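Local coordinates for protein uroporphyrinogen-III synthetase (Pseudomonas syringae pv. tomato, PDB 3RE1) that probably catalyses the cyclization of the linear tetrapyrrole hydroxymethylbilane to uroporphyrinogen III, with loss of water, in porphyrin biosynthesis, at residues A[182-185]-A[186-189]. Residues are numbered along the deposited sequence; the frame is centred on the assembly and turned at random.
Sequences PGTL and LQRV
Q187 folds back beside T184 where the chain turns into helix 186-191. Q187 CB lies 3.9 Å from G183 O. Next along the chain, Q187 CG is 3.8 Å from T184 CA. The first torsion puts CG between the backbone N and carbonyl carbon (chi1 84°), and the chain then runs extended along T184. CD stays near T184 CA. At the end, Q187 OE1 sits loosely beside the threonine methyl, 4.1 Å from T184 CG2. The two side chains run alongside each other, and their meeting is van der Waals contact.

The backbone beneath is tied by helical i to i+4 bonds. Q187 N donates to G183 O at 3.3 Å, nearly straight at the hydrogen (177°). V189 N donates to L185 O at 3.1 Å, bent to 144°. R188 N makes a weak bond to L185 O; a second, to T184 O, is doubtful because that oxygen is crowded in the model. The positive phi of G183 belongs to the bend before the helix, and its carbonyl already receives a helical bond. T184 OG1 turns back and is hydrogen-bonded to A181 O, just upstream.

On the inner side, L185 CD1 meets V189 CG2 at 4.3 Å, one helical turn on. L185 and L186 pack on L219 of helix 216-219, with L43 beside L185 and Y269 beside V189. The guanidinium of R188 turns from residues 182-185, and its NE is hydrogen-bonded to S41 OG on strand 39-42, at the edge of the five-stranded parallel sheet. This is a helix start in a two-domain protein of the uroporphyrinogen-III synthase family. The chain has left strand 166-176 of the mixed sheet and re-enters the parallel-sheet domain here, ahead of its middle strand, 196-198.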
ATOM      1  N   PRO A 182      17.147   7.768  16.725  1.00 78.68           N
ATOM      2  CA  PRO A 182      17.398   8.919  15.852  1.00 76.29           C
ATOM      3  C   PRO A 182      18.679   8.797  15.046  1.00 74.41           C
ATOM      4  O   PRO A 182      19.703   8.308  15.537  1.00 73.23           O
ATOM      5  CB  PRO A 182      17.490  10.082  16.836  1.00 76.48           C
ATOM      6  CG  PRO A 182      16.542   9.682  17.914  1.00 79.67           C
ATOM      7  CD  PRO A 182      16.842   8.205  18.100  1.00 79.93           C
ATOM      8  N   GLY A 183      18.610   9.237  13.800  1.00 71.58           N
ATOM      9  CA  GLY A 183      19.770   9.171  12.934  1.00 70.04           C
ATOM     10  C   GLY A 183      20.116   7.802  12.365  1.00 68.39           C
ATOM     11  O   GLY A 183      21.039   7.704  11.546  1.00 67.95           O
ATOM     12  N   THR A 184      19.396   6.750  12.773  1.00 67.61           N
ATOM     13  CA  THR A 184      19.711   5.385  12.308  1.00 65.73           C
ATOM     14  C   THR A 184      19.501   5.196  10.809  1.00 64.75           C
ATOM     15  O   THR A 184      19.837   4.142  10.266  1.00 63.23           O
ATOM     16  CB  THR A 184      18.927   4.265  13.065  1.00 65.22           C
ATOM     17  OG1 THR A 184      17.532   4.578  13.099  1.00 64.81           O
ATOM     18  CG2 THR A 184      19.444   4.099  14.481  1.00 65.49           C
ATOM     19  N   LEU A 185      18.950   6.217  10.145  1.00 62.54           N
ATOM     20  CA  LEU A 185      18.707   6.163   8.700  1.00 58.34           C
ATOM     21  C   LEU A 185      19.978   6.500   7.931  1.00 54.98           C
ATOM     22  O   LEU A 185      20.373   5.774   7.026  1.00 50.94           O
ATOM     23  CB  LEU A 185      17.570   7.119   8.297  1.00 57.22           C
ATOM     24  CG  LEU A 185      17.049   7.088   6.844  1.00 55.20           C
ATOM     25  CD1 LEU A 185      17.889   7.913   5.919  1.00 53.38           C
ATOM     26  CD2 LEU A 185      16.933   5.661   6.312  1.00 54.83           C
ATOM     27  N   LEU A 186      20.612   7.605   8.300  1.00 53.60           N
ATOM     28  CA  LEU A 186      21.863   7.989   7.687  1.00 57.66           C
ATOM     29  C   LEU A 186      22.963   6.958   7.997  1.00 59.67           C
ATOM     30  O   LEU A 186      23.690   6.513   7.098  1.00 60.94           O
ATOM     31  CB  LEU A 186      22.283   9.386   8.167  1.00 56.04           C
ATOM     32  CG  LEU A 186      23.572   9.981   7.558  1.00 51.28           C
ATOM     33  CD1 LEU A 186      23.525  10.073   6.020  1.00 42.90           C
ATOM     34  CD2 LEU A 186      23.888  11.349   8.178  1.00 47.90           C
ATOM     35  N   GLN A 187      23.079   6.563   9.264  1.00 59.85           N
ATOM     36  CA  GLN A 187      24.150   5.651   9.646  1.00 61.75           C
ATOM     37  C   GLN A 187      23.891   4.293   9.020  1.00 61.03           C
ATOM     38  O   GLN A 187      24.817   3.492   8.830  1.00 60.14           O
ATOM     39  CB  GLN A 187      24.283   5.534  11.174  1.00 60.77           C
ATOM     40  CG  GLN A 187      23.331   4.543  11.786  1.00 69.45           C
ATOM     41  CD  GLN A 187      23.543   4.378  13.271  1.00 77.14           C
ATOM     42  OE1 GLN A 187      23.291   5.308  14.059  1.00 72.51           O
ATOM     43  NE2 GLN A 187      24.004   3.183  13.676  1.00 75.39           N
ATOM     44  N   ARG A 188      22.629   4.034   8.693  1.00 57.56           N
ATOM     45  CA  ARG A 188      22.288   2.770   8.073  1.00 53.57           C
ATOM     46  C   ARG A 188      22.700   2.770   6.613  1.00 50.57           C
ATOM     47  O   ARG A 188      23.147   1.761   6.088  1.00 51.11           O
ATOM     48  CB  ARG A 188      20.805   2.499   8.199  1.00 56.14           C
ATOM     49  CG  ARG A 188      20.380   1.178   7.614  1.00 53.59           C
ATOM     50  CD  ARG A 188      21.060   0.027   8.309  1.00 49.21           C
ATOM     51  NE  ARG A 188      20.253  -1.183   8.153  1.00 58.99           N
ATOM     52  CZ  ARG A 188      19.189  -1.489   8.901  1.00 57.89           C
ATOM     53  NH1 ARG A 188      18.797  -0.696   9.889  1.00 55.47           N
ATOM     54  NH2 ARG A 188      18.523  -2.605   8.670  1.00 60.21           N
ATOM     55  N   VAL A 189      22.563   3.914   5.969  1.00 44.92           N
ATOM     56  CA  VAL A 189      22.922   4.048   4.563  1.00 45.87           C
ATOM     57  C   VAL A 189      24.438   4.045   4.382  1.00 46.07           C
ATOM     58  O   VAL A 189      24.941   3.581   3.356  1.00 42.66           O
ATOM     59  CB  VAL A 189      22.318   5.351   3.940  1.00 46.80           C
ATOM     60  CG1 VAL A 189      22.682   5.474   2.458  1.00 47.42           C
ATOM     61  CG2 VAL A 189      20.822   5.339   4.081  1.00 48.02           C
TER